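Local coordinates for protein dihydrofolate reductase (Moritella profunda, PDB 3IA4) that probably reduces 7,8-dihydrofolate to tetrahydrofolate with NADPH, supplying the folate cofactor needed for making glycine, purines and DNA precursors, at residues Gly16-Met21 against Glu122-Phe127; Gly38-Met43 against Gly88-Leu93. All blocks are in the same frame, centred on the assembly; numbering follows the deposited sequence.

Contact 1 (Gly16-Met21 against Glu122-Phe127). With NDP (NADPH dihydro-nicotinamide-adenine-dinucleotide phosphate), chain E.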
loop_
_atom_site.group_PDB
_atom_site.type_symbol
_atom_site.label_atom_id
_atom_site.label_comp_id
_atom_site.label_asym_id
_atom_site.label_seq_id
_atom_site.Cartn_x
_atom_site.Cartn_y
_atom_site.Cartn_z
ATOM N N GLY A 16 -8.582 1.048 -6.934
ATOM C CA GLY A 16 -8.531 2.451 -7.375
ATOM C C GLY A 16 -9.487 2.750 -8.522
ATOM O O GLY A 16 -9.869 1.820 -9.239
ATOM N N LEU A 17 -9.881 4.016 -8.636
ATOM C CA LEU A 17 -10.646 4.480 -9.789
ATOM C C LEU A 17 -10.320 5.948 -9.948
ATOM O O LEU A 17 -10.446 6.710 -8.973
ATOM C CB LEU A 17 -12.149 4.272 -9.532
ATOM C CG LEU A 17 -13.025 4.811 -10.675
ATOM C CD1 LEU A 17 -12.770 4.152 -12.015
ATOM C CD2 LEU A 17 -14.503 4.702 -10.332
ATOM N N ASP A 18 -9.913 6.381 -11.136
ATOM C CA ASP A 18 -9.659 7.815 -11.388
ATOM C C ASP A 18 -8.631 8.447 -10.418
ATOM O O ASP A 18 -8.813 9.605 -9.945
ATOM C CB ASP A 18 -10.959 8.619 -11.338
ATOM C CG ASP A 18 -11.957 8.189 -12.400
ATOM O OD1 ASP A 18 -13.187 8.225 -12.107
ATOM O OD2 ASP A 18 -11.533 7.796 -13.508
ATOM N N ASN A 19 -7.607 7.659 -10.102
ATOM C CA ASN A 19 -6.488 8.033 -9.203
ATOM C C ASN A 19 -6.918 8.386 -7.786
ATOM O O ASN A 19 -6.252 9.181 -7.103
ATOM C CB ASN A 19 -5.604 9.190 -9.742
ATOM C CG ASN A 19 -4.126 9.009 -9.350
ATOM O OD1 ASN A 19 -3.595 7.919 -9.565
ATOM N ND2 ASN A 19 -3.444 10.070 -8.837
ATOM N N LYS A 20 -8.068 7.841 -7.368
ATOM C CA LYS A 20 -8.546 7.960 -6.003
ATOM C C LYS A 20 -9.021 6.575 -5.561
ATOM O O LYS A 20 -9.064 5.665 -6.374
ATOM C CB LYS A 20 -9.741 8.922 -5.918
ATOM C CG LYS A 20 -9.363 10.335 -6.293
ATOM C CD LYS A 20 -10.598 11.254 -6.256
ATOM C CE LYS A 20 -10.540 12.360 -7.328
ATOM N NZ LYS A 20 -9.338 13.275 -7.295
ATOM N N MET A 21 -9.434 6.421 -4.296
ATOM C CA MET A 21 -10.008 5.144 -3.896
ATOM C C MET A 21 -11.497 5.316 -3.866
ATOM O O MET A 21 -11.961 6.343 -3.352
ATOM C CB MET A 21 -9.425 4.683 -2.572
ATOM C CG MET A 21 -7.891 4.417 -2.712
ATOM S SD MET A 21 -6.992 4.483 -1.161
ATOM C CE MET A 21 -8.046 3.599 -0.084
ATOM N N GLU A 122 -16.832 -0.435 -9.030
ATOM C CA GLU A 122 -16.034 -0.467 -10.283
ATOM C C GLU A 122 -14.623 0.088 -10.072
ATOM O O GLU A 122 -14.371 1.010 -9.307
ATOM C CB GLU A 122 -16.720 0.343 -11.383
ATOM C CG GLU A 122 -17.816 -0.473 -12.108
ATOM C CD GLU A 122 -18.575 0.384 -13.118
ATOM O OE1 GLU A 122 -18.050 1.508 -13.471
ATOM O OE2 GLU A 122 -19.709 -0.036 -13.487
ATOM N N GLY A 123 -13.655 -0.511 -10.757
ATOM C CA GLY A 123 -12.290 -0.063 -10.636
ATOM C C GLY A 123 -11.634 0.299 -11.968
ATOM O O GLY A 123 -12.163 -0.017 -13.022
ATOM N N ASP A 124 -10.475 0.977 -11.887
ATOM C CA ASP A 124 -9.564 1.033 -13.026
ATOM C C ASP A 124 -8.125 0.620 -12.650
ATOM O O ASP A 124 -7.205 0.779 -13.446
ATOM C CB ASP A 124 -9.608 2.406 -13.740
ATOM C CG ASP A 124 -9.042 3.532 -12.911
ATOM O OD1 ASP A 124 -8.292 3.315 -11.909
ATOM O OD2 ASP A 124 -9.306 4.696 -13.297
ATOM N N THR A 125 -7.957 0.128 -11.418
ATOM C CA THR A 125 -6.681 -0.421 -10.930
ATOM C C THR A 125 -7.001 -1.550 -9.952
ATOM O O THR A 125 -7.965 -1.475 -9.166
ATOM C CB THR A 125 -5.796 0.616 -10.210
ATOM O OG1 THR A 125 -6.600 1.412 -9.388
ATOM C CG2 THR A 125 -5.183 1.562 -11.271
ATOM N N TRP A 126 -6.245 -2.634 -10.054
ATOM C CA TRP A 126 -6.511 -3.815 -9.251
ATOM C C TRP A 126 -5.243 -4.261 -8.580
ATOM O O TRP A 126 -4.139 -4.182 -9.157
ATOM C CB TRP A 126 -6.992 -4.998 -10.168
ATOM C CG TRP A 126 -8.347 -4.747 -10.710
ATOM C CD1 TRP A 126 -9.514 -5.239 -10.211
ATOM C CD2 TRP A 126 -8.687 -3.965 -11.863
ATOM N NE1 TRP A 126 -10.588 -4.739 -10.942
ATOM C CE2 TRP A 126 -10.104 -3.963 -11.963
ATOM C CE3 TRP A 126 -7.932 -3.219 -12.804
ATOM C CZ2 TRP A 126 -10.792 -3.235 -12.956
ATOM C CZ3 TRP A 126 -8.633 -2.479 -13.806
ATOM C CH2 TRP A 126 -10.050 -2.511 -13.863
ATOM N N PHE A 127 -5.372 -4.805 -7.396
ATOM C CA PHE A 127 -4.195 -5.481 -6.722
ATOM C C PHE A 127 -3.797 -6.724 -7.531
ATOM O O PHE A 127 -4.624 -7.375 -8.193
ATOM C CB PHE A 127 -4.647 -5.938 -5.298
ATOM C CG PHE A 127 -3.489 -6.228 -4.385
ATOM C CD1 PHE A 127 -3.134 -7.547 -4.057
ATOM C CD2 PHE A 127 -2.718 -5.159 -3.914
ATOM C CE1 PHE A 127 -1.995 -7.798 -3.214
ATOM C CE2 PHE A 127 -1.614 -5.386 -3.095
ATOM C CZ PHE A 127 -1.210 -6.702 -2.768
HETATM P PA NDP E . 1.438 4.039 -9.241
HETATM O O1A NDP E . 1.973 2.634 -9.144
HETATM O O2A NDP E . 1.052 4.812 -8.018
HETATM O O5B NDP E . 2.431 5.013 -10.102
HETATM C C5B NDP E . 2.969 4.519 -11.347
HETATM C C4B NDP E . 4.024 5.535 -11.767
HETATM O O4B NDP E . 5.199 5.240 -10.998
HETATM C C3B NDP E . 4.515 5.263 -13.211
HETATM O O3B NDP E . 3.641 5.882 -14.149
HETATM C C2B NDP E . 5.936 5.801 -13.212
HETATM O O2B NDP E . 5.955 7.224 -13.058
HETATM C C1B NDP E . 6.376 5.290 -11.856
HETATM N N9A NDP E . 7.032 3.965 -11.900
HETATM C C8A NDP E . 6.404 2.780 -11.870
HETATM N N7A NDP E . 7.291 1.764 -11.826
HETATM C C5A NDP E . 8.531 2.328 -11.809
HETATM C C6A NDP E . 9.923 1.863 -11.726
HETATM N N6A NDP E . 10.256 0.532 -11.703
HETATM N N1A NDP E . 10.879 2.854 -11.709
HETATM C C2A NDP E . 10.641 4.161 -11.714
HETATM N N3A NDP E . 9.400 4.637 -11.787
HETATM C C4A NDP E . 8.338 3.766 -11.830
HETATM O O3 NDP E . 0.198 4.103 -10.279
HETATM P PN NDP E . -1.134 3.249 -10.571
HETATM O O1N NDP E . -0.741 1.860 -10.920
HETATM O O2N NDP E . -1.964 4.031 -11.524
HETATM O O5D NDP E . -1.820 3.139 -9.147
HETATM C C5D NDP E . -2.495 4.277 -8.630
HETATM C C4D NDP E . -3.911 3.886 -8.221
HETATM O O4D NDP E . -3.865 3.013 -7.032
HETATM C C3D NDP E . -4.802 5.072 -7.823
HETATM O O3D NDP E . -6.150 4.801 -8.252
HETATM C C2D NDP E . -4.780 5.058 -6.294
HETATM O O2D NDP E . -5.942 5.667 -5.678
HETATM C C1D NDP E . -4.750 3.575 -6.044
HETATM N N1N NDP E . -4.190 3.163 -4.761
HETATM C C2N NDP E . -4.935 2.375 -3.984
HETATM C C3N NDP E . -4.408 1.869 -2.823
HETATM C C7N NDP E . -5.281 1.002 -1.971
HETATM O O7N NDP E . -4.773 0.437 -1.025
HETATM N N7N NDP E . -6.553 0.743 -2.290
HETATM C C4N NDP E . -3.007 2.160 -2.307
HETATM C C5N NDP E . -2.309 2.966 -3.294
HETATM C C6N NDP E . -2.916 3.464 -4.422
HETATM P P2B NDP E . 6.726 8.163 -14.135
HETATM O O1X NDP E . 6.791 9.449 -13.434
HETATM O O2X NDP E . 7.992 7.427 -14.412
HETATM O O3X NDP E . 5.875 8.109 -15.374
HETATM O O HOH W 1 -6.719 5.135 -10.849
#
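Gly16 and Thr125 form an antiparallel hydrogen-bonded pair with their CA atoms 4.9 Å apart, but its two N-H...O bonds are weak. The stronger link runs from Asp124 N to Gly16 O, at 2.8 Å and 163°. Beyond Gly16 the chain reverses through a type I' turn from Leu17 to Lys20, which brings Asp18 N over Asp124. Asp18 N meets Asp124 OD2 at 2.8 Å, nearly straight at 171° but from above the carboxylate plane. The other oxygen, Asp124 OD1, accepts a hydrogen bond from a water 2.6 Å away; the same water accepts one from Asn19 N and lies 2.7 Å from ribose O3D of NADPH. Leu17 crosses Asp124 at about a right angle, its CD1 against OD2. Asp18 OD2 comes within 3.8 Å of Asp124 OD2, the carboxylate planes 80° apart; this like-charge proximity is probably eased by the bonds to N-H and water. Thr125 OG1 rests 3.0 Å from the bare CA of Gly16. Such pairing of the active-site loop with the F-G loop is consistent with the closed state of dihydrofolate reductase, the loop covering the nicotinamide half of NADPH: Met21 CG lies 3.8 Å from nicotinamide C2N.

Contact 2 (Gly38-Met43 against Gly88-Leu93)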
loop_
_atom_site.group_PDB
_atom_site.type_symbol
_atom_site.label_atom_id
_atom_site.label_comp_id
_atom_site.label_asym_id
_atom_site.label_seq_id
_atom_site.Cartn_x
_atom_site.Cartn_y
_atom_site.Cartn_z
ATOM N N GLY A 38 6.663 4.992 11.384
ATOM C CA GLY A 38 8.008 4.584 11.774
ATOM C C GLY A 38 8.736 3.751 10.739
ATOM O O GLY A 38 9.808 3.242 11.021
ATOM N N LYS A 39 8.161 3.574 9.545
ATOM C CA LYS A 39 8.783 2.710 8.547
ATOM C C LYS A 39 8.958 3.524 7.232
ATOM O O LYS A 39 8.187 4.455 6.967
ATOM C CB LYS A 39 7.886 1.494 8.261
ATOM C CG LYS A 39 7.483 0.711 9.509
ATOM C CD LYS A 39 6.582 -0.442 9.143
ATOM C CE LYS A 39 6.074 -1.142 10.451
ATOM N NZ LYS A 39 5.105 -2.217 10.127
ATOM N N PRO A 40 9.926 3.150 6.383
ATOM C CA PRO A 40 9.992 3.793 5.076
ATOM C C PRO A 40 8.811 3.315 4.268
ATOM O O PRO A 40 8.440 2.128 4.412
ATOM C CB PRO A 40 11.264 3.205 4.433
ATOM C CG PRO A 40 12.017 2.575 5.576
ATOM C CD PRO A 40 10.993 2.149 6.559
ATOM N N ILE A 41 8.228 4.196 3.484
ATOM C CA ILE A 41 7.119 3.834 2.589
ATOM C C ILE A 41 7.549 4.127 1.151
ATOM O O ILE A 41 8.100 5.189 0.861
ATOM C CB ILE A 41 5.815 4.588 2.978
ATOM C CG1 ILE A 41 5.954 6.123 2.931
ATOM C CG2 ILE A 41 5.297 4.051 4.324
ATOM C CD1 ILE A 41 4.588 6.820 3.219
ATOM N N VAL A 42 7.332 3.156 0.259
ATOM C CA VAL A 42 7.732 3.268 -1.115
ATOM C C VAL A 42 6.456 3.273 -1.972
ATOM O O VAL A 42 5.571 2.450 -1.749
ATOM C CB VAL A 42 8.563 2.030 -1.507
ATOM C CG1 VAL A 42 8.893 2.121 -2.941
ATOM C CG2 VAL A 42 9.863 2.005 -0.655
ATOM N N MET A 43 6.357 4.214 -2.892
ATOM C CA MET A 43 5.118 4.376 -3.705
ATOM C C MET A 43 5.454 4.818 -5.119
ATOM O O MET A 43 6.510 5.459 -5.383
ATOM C CB MET A 43 4.216 5.394 -3.038
ATOM C CG MET A 43 4.655 6.816 -3.189
ATOM S SD MET A 43 3.933 7.946 -1.931
ATOM C CE MET A 43 4.969 7.534 -0.482
ATOM N N GLY A 88 17.571 1.702 3.331
ATOM C CA GLY A 88 18.640 1.418 4.278
ATOM C C GLY A 88 18.470 0.086 5.024
ATOM O O GLY A 88 17.721 -0.788 4.586
ATOM N N ASP A 89 19.128 -0.087 6.169
ATOM C CA ASP A 89 19.079 -1.405 6.814
ATOM C C ASP A 89 17.944 -1.543 7.788
ATOM O O ASP A 89 18.177 -1.999 8.881
ATOM C CB ASP A 89 20.377 -1.659 7.611
ATOM C CG ASP A 89 21.474 -2.263 6.768
ATOM O OD1 ASP A 89 21.339 -3.468 6.372
ATOM O OD2 ASP A 89 22.478 -1.532 6.527
ATOM N N VAL A 90 16.732 -1.106 7.454
ATOM C CA VAL A 90 15.655 -1.147 8.421
ATOM C C VAL A 90 15.022 -2.512 8.626
ATOM O O VAL A 90 15.282 -3.461 7.889
ATOM C CB VAL A 90 14.517 -0.147 7.989
ATOM C CG1 VAL A 90 15.021 1.288 8.074
ATOM C CG2 VAL A 90 14.056 -0.456 6.603
ATOM N N GLU A 91 14.151 -2.601 9.627
ATOM C CA GLU A 91 13.517 -3.880 9.921
ATOM C C GLU A 91 12.587 -4.264 8.762
ATOM O O GLU A 91 12.584 -5.408 8.351
ATOM C CB GLU A 91 12.769 -3.795 11.251
ATOM C CG GLU A 91 11.649 -4.793 11.477
ATOM C CD GLU A 91 12.093 -6.212 11.743
ATOM O OE1 GLU A 91 13.213 -6.459 12.309
ATOM O OE2 GLU A 91 11.280 -7.106 11.374
ATOM N N GLU A 92 11.859 -3.267 8.232
ATOM C CA GLU A 92 10.758 -3.560 7.285
ATOM C C GLU A 92 10.508 -2.340 6.424
ATOM O O GLU A 92 10.393 -1.237 6.941
ATOM C CB GLU A 92 9.520 -3.864 8.109
ATOM C CG GLU A 92 8.324 -4.340 7.337
ATOM C CD GLU A 92 7.188 -4.695 8.249
ATOM O OE1 GLU A 92 7.141 -4.167 9.391
ATOM O OE2 GLU A 92 6.315 -5.496 7.868
ATOM N N LEU A 93 10.397 -2.577 5.116
ATOM C CA LEU A 93 10.096 -1.571 4.106
ATOM C C LEU A 93 8.605 -1.783 3.760
ATOM O O LEU A 93 8.185 -2.943 3.652
ATOM C CB LEU A 93 11.003 -1.906 2.926
ATOM C CG LEU A 93 10.970 -1.348 1.541
ATOM C CD1 LEU A 93 9.596 -1.656 0.932
ATOM C CD2 LEU A 93 11.224 0.097 1.714
#
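Pro40 and Leu93 are the nearest backbone pair, CA to CA 5.5 Å, where strands 41-44 and 92-97 start side by side in parallel; the backbone hydrogen bonds of Pro40 and Val42 go one residue further on, to Met94. Lys39, fully extended beyond CG, brings NZ to within 2.9 Å of Glu92 OE1 in a salt bridge, the ammonium approaching from above the carboxylate plane, 52° out of it. Ala35 O also accepts a bond from this ammonium, while Glu92 OE2 is held by Tyr113, Ser4 and Arg111, so both carboxylate oxygens of a buried glutamate are engaged. With an alanine at Lys39, Glu92 OE1 is likely to lose its charged mate and Ala35 O this donor. On the apolar side, Pro40 CG abuts Val90 CG2 at 3.8 Å, and Pro40 CD lies 3.5 Å from Glu92 O. The CB of Leu93 points away from segment 38-43, yet chi1 of 169° swings CG away from the backbone N and CD2 reaches Val42, the side chains crossing at about a right angle; Leu93 CD2 is 3.3 Å from Val42 CG2, tighter than usual carbon packing. This adjacent parallel pair, with Pro40, Val42, Val90 and Leu93 packed beside it, belongs to the central mixed sheet of the dihydrofolate reductase fold.

In the fold
Along the chain the segments come in the order 16-21, 38-43, 88-93, 122-127, so contact 2 is formed wholly by chain between the two halves of contact 1. Their centres are 25 Å apart, on opposite sides of the chain's centre, and the nearest atoms remain about 10 Å from each other. Contact 2 belongs to the eight-stranded mixed sheet, joining adjacent parallel strands 41-44 and 92-97; contact 1 builds on the separate two-stranded pairing of 14-16 with 125-126, at the surface beside NADPH. Strand 41-44 leads directly into cofactor-binding residues Arg45, Asn46 and Thr47, and Asn46 O accepts a bond from Asn19 ND2, so a hydrogen bond ties the turn of contact 1 to the cofactor-binding residues that follow strand 41-44.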